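Uncharacterized protein conserved in bacteria (Cupriavidus necator, PDB 5DMH) catalyses the ATP-dependent phosphorylation of 3-oxo-tetronate to 3-oxo-tetronate 4-phosphate in carbohydrate metabolism, and is seen here with bound ADP. Local coordinates at residues G288-G293 / R387-G392; R297-Q302 / A432-N437; R311-I316 / P341-A346; C372-A377 / S396-Q401. One frame throughout, in Å; residues are numbered along the deposited sequence.

Contact 1 of 4, residues G288-G293 / R387-G392; sequences GVVLAG and RFVVAG. With ADP (adenosine-5'-diphosphate), chain C.
Strands 288-292 and 387-391 run parallel, in register from Gly288 beside Arg387 to Ala292 beside Ala391, with their axes 4.7 Å apart and 15° from parallel. Backbone bonds alternate between them: Leu291 N gives a short bond of 2.8 Å to Val389 O, and Ala391 N returns one to Leu291 O. The first of the series, Val289 N to Arg387 O, is weak and bent. On one face Val290 and Val389 project together from neighbouring strands, their CG1 methyls 4.1 Å apart. Ala292 CB and Ala391 CB continue that face at 4.0 Å, and Phe444 and Ala447 of helix 443-451 are among the residues that pack on it. These are central strands of the nucleotide-binding domain, and their C-terminal ends open into the ADP site: Gly293 O comes within 2.9 Å of ADP C8, while Gly392 CA lies 3.3 Å from ADP O1B as the N-cap residue of helix 393-403. The other face carries Val289, Phe388, Leu291 and Val390. There Val289 CG1, placed between its backbone N and carbonyl carbon (chi1 65°), approaches Phe388 CD2 obliquely at 3.7 Å. Val390 CG1 rests on Leu291 O, and its side chain also meets Thr395 and Val399 of the covering helix. At the far end the Arg387 chain bends at chi3 (-70°), bringing one guanidinium face over Gly288 CA; NH1 bonds to Gly286 O and NH2 to Leu448 O, which fixes the rotation of the group.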
# COMPACT_ATOMS: atom_id res chain seq x y z
N GLY A 288 5.13 15.52 -17.12
CA GLY A 288 4.84 14.30 -16.41
C GLY A 288 5.85 13.23 -16.76
O GLY A 288 6.69 13.41 -17.66
N VAL A 289 5.76 12.13 -16.04
CA VAL A 289 6.61 10.96 -16.23
C VAL A 289 5.93 9.73 -15.59
O VAL A 289 5.14 9.87 -14.65
CB VAL A 289 8.01 11.18 -15.59
CG1 VAL A 289 7.87 11.32 -14.06
CG2 VAL A 289 8.95 10.02 -15.96
N VAL A 290 6.26 8.54 -16.11
CA VAL A 290 5.82 7.27 -15.54
C VAL A 290 7.08 6.49 -15.20
O VAL A 290 7.96 6.38 -16.03
CB VAL A 290 4.97 6.46 -16.52
CG1 VAL A 290 4.36 5.25 -15.85
CG2 VAL A 290 3.87 7.34 -17.11
N LEU A 291 7.17 6.06 -13.94
CA LEU A 291 8.31 5.33 -13.40
C LEU A 291 7.83 3.97 -12.92
O LEU A 291 7.07 3.87 -11.93
CB LEU A 291 8.93 6.12 -12.25
CG LEU A 291 9.37 7.55 -12.57
CD1 LEU A 291 9.87 8.26 -11.32
CD2 LEU A 291 10.45 7.52 -13.66
N ALA A 292 8.27 2.92 -13.60
CA ALA A 292 7.73 1.58 -13.33
C ALA A 292 8.79 0.63 -12.82
O ALA A 292 9.71 0.26 -13.55
CB ALA A 292 7.05 1.03 -14.56
N GLY A 293 8.67 0.25 -11.55
CA GLY A 293 9.56 -0.70 -10.93
C GLY A 293 8.88 -2.00 -10.50
O GLY A 293 9.56 -2.92 -10.09
N ARG A 387 4.03 16.05 -12.54
CA ARG A 387 3.14 14.87 -12.45
C ARG A 387 3.96 13.59 -12.51
O ARG A 387 4.75 13.39 -13.43
CB ARG A 387 2.10 14.85 -13.59
CG ARG A 387 1.15 16.06 -13.63
CD ARG A 387 0.22 16.03 -14.84
NE ARG A 387 0.97 16.25 -16.07
CZ ARG A 387 0.79 15.65 -17.24
NH1 ARG A 387 1.57 15.97 -18.26
NH2 ARG A 387 -0.16 14.74 -17.41
N PHE A 388 3.77 12.73 -11.50
CA PHE A 388 4.50 11.48 -11.38
C PHE A 388 3.56 10.32 -11.19
O PHE A 388 2.83 10.27 -10.18
CB PHE A 388 5.44 11.56 -10.17
CG PHE A 388 6.44 12.67 -10.23
CD1 PHE A 388 6.07 13.98 -9.94
CD2 PHE A 388 7.77 12.41 -10.53
CE1 PHE A 388 7.01 15.00 -9.97
CE2 PHE A 388 8.69 13.42 -10.56
CZ PHE A 388 8.32 14.71 -10.30
N VAL A 389 3.60 9.37 -12.13
CA VAL A 389 2.91 8.09 -12.00
C VAL A 389 3.96 7.02 -11.73
O VAL A 389 4.88 6.84 -12.51
CB VAL A 389 2.16 7.73 -13.31
CG1 VAL A 389 1.49 6.37 -13.18
CG2 VAL A 389 1.15 8.82 -13.65
N VAL A 390 3.83 6.34 -10.59
CA VAL A 390 4.79 5.36 -10.13
C VAL A 390 4.10 4.01 -9.96
O VAL A 390 3.11 3.90 -9.26
CB VAL A 390 5.43 5.78 -8.80
CG1 VAL A 390 6.58 4.83 -8.46
CG2 VAL A 390 5.91 7.24 -8.82
N ALA A 391 4.66 2.99 -10.59
CA ALA A 391 4.13 1.64 -10.51
C ALA A 391 4.99 0.82 -9.58
O ALA A 391 6.18 0.64 -9.85
CB ALA A 391 4.08 1.01 -11.90
N GLY A 392 4.40 0.36 -8.47
CA GLY A 392 5.12 -0.47 -7.52
C GLY A 392 5.18 0.15 -6.12
O GLY A 392 5.41 1.35 -5.95
PB ADP C . 4.87 -4.37 -6.42
O1B ADP C . 3.93 -3.22 -6.08
O2B ADP C . 4.49 -5.01 -7.75
O3B ADP C . 5.05 -5.37 -5.29
PA ADP C . 7.45 -3.13 -5.83
O1A ADP C . 8.01 -1.91 -6.45
O2A ADP C . 6.96 -3.14 -4.42
O3A ADP C . 6.29 -3.69 -6.82
O5' ADP C . 8.52 -4.32 -5.84
C5' ADP C . 9.16 -4.74 -7.04
C4' ADP C . 10.63 -5.04 -6.72
O4' ADP C . 11.20 -5.78 -7.79
C3' ADP C . 11.45 -3.77 -6.58
O3' ADP C . 12.47 -3.92 -5.58
C2' ADP C . 12.06 -3.64 -7.94
O2' ADP C . 13.18 -2.77 -7.96
C1' ADP C . 12.34 -5.08 -8.26
N9 ADP C . 12.52 -5.26 -9.70
C8 ADP C . 11.79 -4.69 -10.69
N7 ADP C . 12.26 -5.05 -11.89
C5 ADP C . 13.31 -5.87 -11.66
C6 ADP C . 14.27 -6.58 -12.51
N6 ADP C . 14.12 -6.48 -13.84
N1 ADP C . 15.20 -7.34 -11.90
C2 ADP C . 15.30 -7.44 -10.56
N3 ADP C . 14.47 -6.79 -9.70
C4 ADP C . 13.48 -6.00 -10.21

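Contact 2 of 4, residues R297-Q302 / A432-N437; sequences RATNGQ and ALKSGN. With ADP (adenosine-5'-diphosphate), chain C.
Lys434, the last residue of strand 430-434, sends its side chain across to Thr299 and Gln302 on the first turns of helix 297-308. Its CB leaves the strand toward the helix, and CG continues anti to the backbone N (chi1 -175°). Lys434 CD then passes the Gln302 amide, 3.6 Å from Gln302 OE1. A bend at chi3 (89°) turns CE over Ala391 CB and close to Thr299 OG1. Around the tip, NZ, gather four acceptors that must share its three hydrogens. Lys434 NZ donates to Gln302 OE1 at 2.7 Å, the shorter of its two bonds across the contact, in the amide plane and on a lone pair (C=O...N angle 123°). Lys434 NZ also bonds Thr299 OG1 at 3.1 Å and Gly436 O at 2.9 Å, reaching the latter from above the carbonyl plane; Phe438 O is the fourth acceptor. Gln302 NE2 bonds to Phe438 O and Gly440 O, which holds the amide in the orientation that presents OE1 to the lysine. Thr299 OG1 is also bonded to Ser294 OG, which is itself hydrogen-bonded to ADP, so the threonine is a second-shell residue. Beside these polar groups the methyl of Ala298 packs on the turn, Ala298 CB 3.6 Å from Gly436 O, and a water accepts from Ala298 N at 3.0 Å while donating to Asn437 OD1. The folded-back lysine thus ties the turn after the strand to the helix start, in a nucleotide-binding site where Gly436 N donates to the beta-phosphate oxygen ADP O1B at 2.8 Å.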
# COMPACT_ATOMS: atom_id res chain seq x y z
N ARG A 297 2.20 -8.78 -13.41
CA ARG A 297 1.51 -8.98 -14.66
C ARG A 297 0.76 -7.73 -15.08
O ARG A 297 0.81 -7.36 -16.25
CB ARG A 297 0.54 -10.14 -14.53
CG ARG A 297 1.22 -11.48 -14.62
CD ARG A 297 0.18 -12.58 -14.60
NE ARG A 297 0.70 -13.81 -14.01
CZ ARG A 297 -0.05 -14.87 -13.70
NH1 ARG A 297 -1.36 -14.83 -13.91
NH2 ARG A 297 0.52 -15.95 -13.17
N ALA A 298 0.10 -7.09 -14.13
CA ALA A 298 -0.63 -5.86 -14.43
C ALA A 298 0.32 -4.77 -14.96
O ALA A 298 0.06 -4.14 -15.98
CB ALA A 298 -1.33 -5.36 -13.19
N THR A 299 1.46 -4.61 -14.30
CA THR A 299 2.42 -3.60 -14.72
C THR A 299 3.06 -3.99 -16.06
O THR A 299 3.28 -3.11 -16.90
CB THR A 299 3.51 -3.32 -13.66
OG1 THR A 299 2.91 -2.95 -12.42
CG2 THR A 299 4.39 -2.19 -14.10
N ASN A 300 3.34 -5.28 -16.28
CA ASN A 300 3.82 -5.72 -17.60
C ASN A 300 2.83 -5.34 -18.69
O ASN A 300 3.22 -4.84 -19.77
CB ASN A 300 4.21 -7.21 -17.61
CG ASN A 300 5.65 -7.44 -17.15
OD1 ASN A 300 6.60 -7.37 -17.93
ND2 ASN A 300 5.82 -7.74 -15.87
N GLY A 301 1.55 -5.57 -18.41
CA GLY A 301 0.52 -5.25 -19.36
C GLY A 301 0.38 -3.76 -19.61
O GLY A 301 0.10 -3.33 -20.74
N GLN A 302 0.62 -2.96 -18.57
CA GLN A 302 0.55 -1.49 -18.68
C GLN A 302 1.70 -0.92 -19.50
O GLN A 302 1.50 -0.01 -20.29
CB GLN A 302 0.49 -0.84 -17.28
CG GLN A 302 -0.88 -1.03 -16.64
CD GLN A 302 -0.88 -1.18 -15.13
OE1 GLN A 302 0.16 -1.19 -14.47
NE2 GLN A 302 -2.09 -1.36 -14.58
N ALA A 432 0.47 9.65 -8.55
CA ALA A 432 -0.38 8.47 -8.53
C ALA A 432 0.55 7.32 -8.20
O ALA A 432 1.50 7.05 -8.95
CB ALA A 432 -1.08 8.25 -9.88
N LEU A 433 0.34 6.72 -7.04
CA LEU A 433 1.20 5.67 -6.53
C LEU A 433 0.44 4.36 -6.65
O LEU A 433 -0.42 4.04 -5.83
CB LEU A 433 1.56 5.95 -5.07
CG LEU A 433 2.20 7.32 -4.83
CD1 LEU A 433 2.62 7.52 -3.38
CD2 LEU A 433 3.39 7.57 -5.78
N LYS A 434 0.77 3.61 -7.69
CA LYS A 434 0.02 2.42 -8.09
C LYS A 434 0.63 1.13 -7.55
O LYS A 434 1.69 0.69 -7.97
CB LYS A 434 -0.02 2.35 -9.62
CG LYS A 434 -0.87 1.22 -10.21
CD LYS A 434 -0.33 0.83 -11.58
CE LYS A 434 0.73 -0.24 -11.45
NZ LYS A 434 0.22 -1.57 -11.81
N SER A 435 -0.04 0.51 -6.59
CA SER A 435 0.34 -0.84 -6.21
C SER A 435 0.50 -1.71 -7.44
O SER A 435 -0.28 -1.63 -8.39
CB SER A 435 -0.70 -1.43 -5.27
OG SER A 435 -0.17 -2.58 -4.63
N GLY A 436 1.52 -2.56 -7.44
CA GLY A 436 1.89 -3.30 -8.62
C GLY A 436 0.77 -4.06 -9.30
O GLY A 436 0.67 -4.08 -10.53
N ASN A 437 -0.10 -4.68 -8.51
CA ASN A 437 -1.16 -5.48 -9.07
C ASN A 437 -2.41 -4.68 -9.53
O ASN A 437 -3.35 -5.27 -10.08
CB ASN A 437 -1.60 -6.55 -8.05
CG ASN A 437 -0.55 -7.63 -7.84
OD1 ASN A 437 0.07 -8.10 -8.79
ND2 ASN A 437 -0.39 -8.04 -6.61
PB ADP C . 4.87 -4.37 -6.42
O1B ADP C . 3.93 -3.22 -6.08
O2B ADP C . 4.49 -5.01 -7.75
O3B ADP C . 5.05 -5.37 -5.29
PA ADP C . 7.45 -3.13 -5.83
O1A ADP C . 8.01 -1.91 -6.45
O2A ADP C . 6.96 -3.14 -4.42
O3A ADP C . 6.29 -3.69 -6.82
O5' ADP C . 8.52 -4.32 -5.84
C5' ADP C . 9.16 -4.74 -7.04
C4' ADP C . 10.63 -5.04 -6.72
O4' ADP C . 11.20 -5.78 -7.79
C3' ADP C . 11.45 -3.77 -6.58
O3' ADP C . 12.47 -3.92 -5.58
C2' ADP C . 12.06 -3.64 -7.94
O2' ADP C . 13.18 -2.77 -7.96
C1' ADP C . 12.34 -5.08 -8.26
N9 ADP C . 12.52 -5.26 -9.70
C8 ADP C . 11.79 -4.69 -10.69
N7 ADP C . 12.26 -5.05 -11.89
C5 ADP C . 13.31 -5.87 -11.66
C6 ADP C . 14.27 -6.58 -12.51
N6 ADP C . 14.12 -6.48 -13.84
N1 ADP C . 15.20 -7.34 -11.90
C2 ADP C . 15.30 -7.44 -10.56
N3 ADP C . 14.47 -6.79 -9.70
C4 ADP C . 13.48 -6.00 -10.21
O HOH W 1 -0.67 -8.28 -11.52

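Contact 3 of 4, residues R311-I316 / P341-A346; sequences RPALRI and PVLIYA. With ADP (adenosine-5'-diphosphate), chain C.
A chi1 of 72° swings the Tyr345 ring toward the neighbouring strand, while Arg315 carries CG opposite its N (chi1 -170°) in an extended chain; together these torsions lay the arginine's aliphatic stem across the tyrosine ring. The two belong to a parallel strand pair, 313-315 with 343-345, at the margin of the nucleotide-binding domain's sheet. Arg315 CB stands over one ring face, offset toward the rim, 4.0 Å from the Tyr345 ring centroid in a CH-pi contact. Farther out, Arg315 CG and CD follow CE2, and the guanidinium is tilted 33° from the ring plane; NH2 goes on to a salt bridge with Glu352 and a hydrogen bond to Ser348 OG. Ala313 CB approaches the same ring at its edge, 4.0 Å from Tyr345 CE1. On the reverse face Ile316 CD1 meets Ile344 CG2 at 3.5 Å, and Ile344 CD1 reaches Leu314 CB, an apolar patch covered by helix 327-336. Four backbone bonds join the two segments, among them Leu314 N to Leu343 O at 2.8 Å. At the start of the pair a water links Arg311 NE, 2.9 Å away, to Pro341 O; Arg311 NH1 makes a salt bridge with Asp445. At the opposite end Ala346 CB touches Ile316 CB and lies near the adenine, whose amino group ADP N6 donates to Ala346 O at 3.3 Å.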
# COMPACT_ATOMS: atom_id res chain seq x y z
N ARG A 311 4.27 5.20 -27.53
CA ARG A 311 4.70 6.26 -26.62
C ARG A 311 6.15 6.05 -26.18
O ARG A 311 6.60 4.93 -26.05
CB ARG A 311 3.75 6.34 -25.43
CG ARG A 311 2.31 6.64 -25.85
CD ARG A 311 1.37 6.83 -24.67
NE ARG A 311 1.54 8.14 -24.04
CZ ARG A 311 0.65 8.69 -23.21
NH1 ARG A 311 -0.46 8.04 -22.90
NH2 ARG A 311 0.87 9.89 -22.68
N PRO A 312 6.90 7.15 -26.00
CA PRO A 312 8.33 7.04 -25.70
C PRO A 312 8.62 6.32 -24.40
O PRO A 312 7.95 6.56 -23.39
CB PRO A 312 8.81 8.49 -25.62
CG PRO A 312 7.59 9.37 -25.60
CD PRO A 312 6.37 8.50 -25.79
N ALA A 313 9.62 5.44 -24.42
CA ALA A 313 9.97 4.63 -23.26
C ALA A 313 11.45 4.24 -23.27
O ALA A 313 12.05 4.05 -24.33
CB ALA A 313 9.12 3.36 -23.21
N LEU A 314 12.02 4.13 -22.09
CA LEU A 314 13.37 3.61 -21.95
C LEU A 314 13.41 2.55 -20.88
O LEU A 314 12.96 2.77 -19.77
CB LEU A 314 14.34 4.73 -21.59
CG LEU A 314 15.78 4.28 -21.41
CD1 LEU A 314 16.30 3.65 -22.70
CD2 LEU A 314 16.65 5.46 -21.01
N ARG A 315 13.97 1.40 -21.22
CA ARG A 315 14.10 0.29 -20.27
C ARG A 315 15.42 0.34 -19.48
O ARG A 315 16.49 0.66 -20.03
CB ARG A 315 14.00 -1.02 -21.03
CG ARG A 315 13.88 -2.22 -20.17
CD ARG A 315 13.65 -3.45 -20.99
NE ARG A 315 13.38 -4.60 -20.14
CZ ARG A 315 12.85 -5.74 -20.56
NH1 ARG A 315 12.55 -5.92 -21.84
NH2 ARG A 315 12.64 -6.73 -19.68
N ILE A 316 15.32 0.06 -18.20
CA ILE A 316 16.44 -0.01 -17.26
C ILE A 316 16.92 -1.46 -17.14
O ILE A 316 16.13 -2.33 -16.79
CB ILE A 316 15.97 0.34 -15.82
CG1 ILE A 316 15.39 1.75 -15.75
CG2 ILE A 316 17.10 0.15 -14.84
CD1 ILE A 316 16.17 2.74 -16.51
N PRO A 341 5.18 12.99 -21.84
CA PRO A 341 5.70 12.09 -20.82
C PRO A 341 6.32 10.85 -21.42
O PRO A 341 5.84 10.33 -22.43
CB PRO A 341 4.45 11.72 -19.99
CG PRO A 341 3.54 12.88 -20.21
CD PRO A 341 3.77 13.31 -21.62
N VAL A 342 7.39 10.40 -20.79
CA VAL A 342 8.02 9.15 -21.09
C VAL A 342 7.81 8.16 -19.96
O VAL A 342 7.50 8.53 -18.83
CB VAL A 342 9.54 9.30 -21.34
CG1 VAL A 342 9.82 10.40 -22.37
CG2 VAL A 342 10.31 9.53 -20.05
N LEU A 343 8.01 6.89 -20.30
CA LEU A 343 8.00 5.77 -19.38
C LEU A 343 9.43 5.28 -19.19
O LEU A 343 10.13 4.98 -20.19
CB LEU A 343 7.17 4.63 -19.99
CG LEU A 343 7.26 3.29 -19.25
CD1 LEU A 343 6.68 3.34 -17.84
CD2 LEU A 343 6.58 2.21 -20.06
N ILE A 344 9.90 5.28 -17.95
CA ILE A 344 11.15 4.63 -17.58
C ILE A 344 10.79 3.40 -16.79
O ILE A 344 10.09 3.50 -15.77
CB ILE A 344 12.04 5.57 -16.76
CG1 ILE A 344 12.16 6.93 -17.45
CG2 ILE A 344 13.40 4.95 -16.47
CD1 ILE A 344 12.94 6.93 -18.78
N TYR A 345 11.27 2.22 -17.21
CA TYR A 345 10.77 0.97 -16.64
C TYR A 345 11.82 -0.10 -16.53
O TYR A 345 12.67 -0.24 -17.39
CB TYR A 345 9.57 0.43 -17.45
CG TYR A 345 9.88 -0.15 -18.83
CD1 TYR A 345 10.05 0.69 -19.91
CD2 TYR A 345 10.02 -1.51 -19.03
CE1 TYR A 345 10.32 0.19 -21.18
CE2 TYR A 345 10.30 -2.03 -20.29
CZ TYR A 345 10.46 -1.17 -21.35
OH TYR A 345 10.72 -1.66 -22.60
N ALA A 346 11.75 -0.85 -15.44
CA ALA A 346 12.56 -2.04 -15.26
C ALA A 346 11.69 -3.28 -15.41
O ALA A 346 12.19 -4.40 -15.48
CB ALA A 346 13.20 -2.02 -13.90
PB ADP C . 4.87 -4.37 -6.42
O1B ADP C . 3.93 -3.22 -6.08
O2B ADP C . 4.49 -5.01 -7.75
O3B ADP C . 5.05 -5.37 -5.29
PA ADP C . 7.45 -3.13 -5.83
O1A ADP C . 8.01 -1.91 -6.45
O2A ADP C . 6.96 -3.14 -4.42
O3A ADP C . 6.29 -3.69 -6.82
O5' ADP C . 8.52 -4.32 -5.84
C5' ADP C . 9.16 -4.74 -7.04
C4' ADP C . 10.63 -5.04 -6.72
O4' ADP C . 11.20 -5.78 -7.79
C3' ADP C . 11.45 -3.77 -6.58
O3' ADP C . 12.47 -3.92 -5.58
C2' ADP C . 12.06 -3.64 -7.94
O2' ADP C . 13.18 -2.77 -7.96
C1' ADP C . 12.34 -5.08 -8.26
N9 ADP C . 12.52 -5.26 -9.70
C8 ADP C . 11.79 -4.69 -10.69
N7 ADP C . 12.26 -5.05 -11.89
C5 ADP C . 13.31 -5.87 -11.66
C6 ADP C . 14.27 -6.58 -12.51
N6 ADP C . 14.12 -6.48 -13.84
N1 ADP C . 15.20 -7.34 -11.90
C2 ADP C . 15.30 -7.44 -10.56
N3 ADP C . 14.47 -6.79 -9.70
C4 ADP C . 13.48 -6.00 -10.21
O HOH W 2 3.69 10.13 -23.91

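Contact 4 of 4, residues C372-A377 / S396-Q401; sequences CLATVA and SGAVVQ
Ala374 and Val399 bring helices 362-382 and 393-403 close together: their CA atoms are 4.1 Å apart, and the short helical segments run in roughly the same direction, axes 8.0 Å apart at a crossing angle of -31°. Most of the contact is hydrocarbon against hydrocarbon. Val399 supplies both of its methyls. With chi1 at 164°, Val399 CG1 reaches along the interface to Ala377 CB at 3.6 Å. On the other branch, Val399 CG2 lies against the backbone of the partner helix, 4.0 Å from Ala374 CA, and more loosely beside Leu373 CB. Ala374 CB and Ala398 CB meet at 4.1 Å. A second kind of contact sets methyls against backbone carbonyls: Ala374 CB sits 3.5 Å from Ala398 O, and Val399 CG2 is 4.0 Å from Leu373 O. Three of the five residues that touch are alanines, and with such short side chains the backbones come close enough for methyls to touch CA and carbonyl atoms of the partner helix. The backbone bonds within the two segments follow the usual helical pattern, and Ser396 OG bonds the carbonyl O of the N-cap residue Gly392. Each helix also contributes a residue that hydrogen-bonds ADP: Glu370, just before 372-377, and Thr395, just before 396-401. Beneath the pair lies strand 288-292, whose Leu291 touches Val376, Ala377 and Val399; helix 327-336 packs on the Cys372 and Val376 flank, and helix 41-53 of the sugar-binding part packs on Ser396 and Val400.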
# COMPACT_ATOMS: atom_id res chain seq x y z
N CYS A 372 17.61 3.84 -8.89
CA CYS A 372 17.70 4.44 -10.22
C CYS A 372 16.46 5.26 -10.52
O CYS A 372 16.53 6.44 -10.91
CB CYS A 372 17.89 3.34 -11.27
SG CYS A 372 17.99 3.95 -12.95
N LEU A 373 15.31 4.64 -10.30
CA LEU A 373 14.04 5.31 -10.56
C LEU A 373 13.89 6.51 -9.63
O LEU A 373 13.34 7.56 -10.04
CB LEU A 373 12.87 4.30 -10.42
CG LEU A 373 12.80 3.26 -11.53
CD1 LEU A 373 11.76 2.16 -11.18
CD2 LEU A 373 12.52 3.85 -12.89
N ALA A 374 14.36 6.38 -8.39
CA ALA A 374 14.27 7.47 -7.44
C ALA A 374 15.18 8.64 -7.88
O ALA A 374 14.81 9.82 -7.78
CB ALA A 374 14.64 6.99 -6.05
N THR A 375 16.38 8.32 -8.35
CA THR A 375 17.28 9.35 -8.91
C THR A 375 16.65 10.06 -10.12
O THR A 375 16.66 11.30 -10.23
CB THR A 375 18.61 8.73 -9.33
OG1 THR A 375 19.29 8.23 -8.19
CG2 THR A 375 19.50 9.77 -10.08
N VAL A 376 16.05 9.29 -11.02
CA VAL A 376 15.37 9.88 -12.16
C VAL A 376 14.26 10.82 -11.66
O VAL A 376 14.18 11.95 -12.10
CB VAL A 376 14.79 8.85 -13.10
CG1 VAL A 376 13.91 9.52 -14.13
CG2 VAL A 376 15.92 8.07 -13.77
N ALA A 377 13.46 10.38 -10.70
CA ALA A 377 12.44 11.28 -10.16
C ALA A 377 13.00 12.58 -9.57
O ALA A 377 12.49 13.68 -9.81
CB ALA A 377 11.61 10.54 -9.14
N SER A 396 7.47 3.16 -5.19
CA SER A 396 6.87 4.44 -4.76
C SER A 396 7.52 4.98 -3.50
O SER A 396 7.72 6.20 -3.36
CB SER A 396 5.38 4.27 -4.53
OG SER A 396 4.71 4.00 -5.73
N GLY A 397 7.87 4.08 -2.57
CA GLY A 397 8.57 4.47 -1.36
C GLY A 397 9.89 5.15 -1.70
O GLY A 397 10.20 6.24 -1.17
N ALA A 398 10.66 4.53 -2.60
CA ALA A 398 11.95 5.10 -3.01
C ALA A 398 11.77 6.45 -3.70
O ALA A 398 12.42 7.44 -3.35
CB ALA A 398 12.71 4.15 -3.90
N VAL A 399 10.87 6.49 -4.67
CA VAL A 399 10.66 7.69 -5.43
C VAL A 399 10.17 8.87 -4.59
O VAL A 399 10.70 9.96 -4.68
CB VAL A 399 9.68 7.45 -6.57
CG1 VAL A 399 9.16 8.76 -7.12
CG2 VAL A 399 10.34 6.60 -7.61
N VAL A 400 9.17 8.63 -3.74
CA VAL A 400 8.57 9.69 -2.98
C VAL A 400 9.53 10.21 -1.92
O VAL A 400 9.59 11.42 -1.64
CB VAL A 400 7.23 9.22 -2.38
CG1 VAL A 400 6.65 10.24 -1.43
CG2 VAL A 400 6.25 8.94 -3.51
N GLN A 401 10.33 9.31 -1.35
CA GLN A 401 11.35 9.76 -0.42
C GLN A 401 12.40 10.62 -1.15
O GLN A 401 12.86 11.63 -0.60
CB GLN A 401 11.98 8.57 0.32
CG GLN A 401 11.05 8.01 1.43
CD GLN A 401 11.62 6.76 2.14
OE1 GLN A 401 12.36 5.98 1.57
NE2 GLN A 401 11.27 6.60 3.41

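Contacts 1 and 3 are parallel strand pairs joined by backbone bonds, linked directly because strands 288-292 and 343-345 are neighbours; both are largely buried, but contact 3 includes the outermost strand 313-315, with its exposed Arg315. Contact 2 adds strand 430-434 on the other side of 387-391, with Val390 O and Gly392 N probably bonded to Lys434, but its own chemistry is polar. Contact 4 is apolar helix packing against the Leu291 and Val390 face, with Leu373 CD1 touching Gly293 CA. Contact 1 meets ADP at adenine C8 and the beta-phosphate, contact 2 at the beta-phosphate and contact 3 at the adenine amino group, while contact 4 lies behind the pocket.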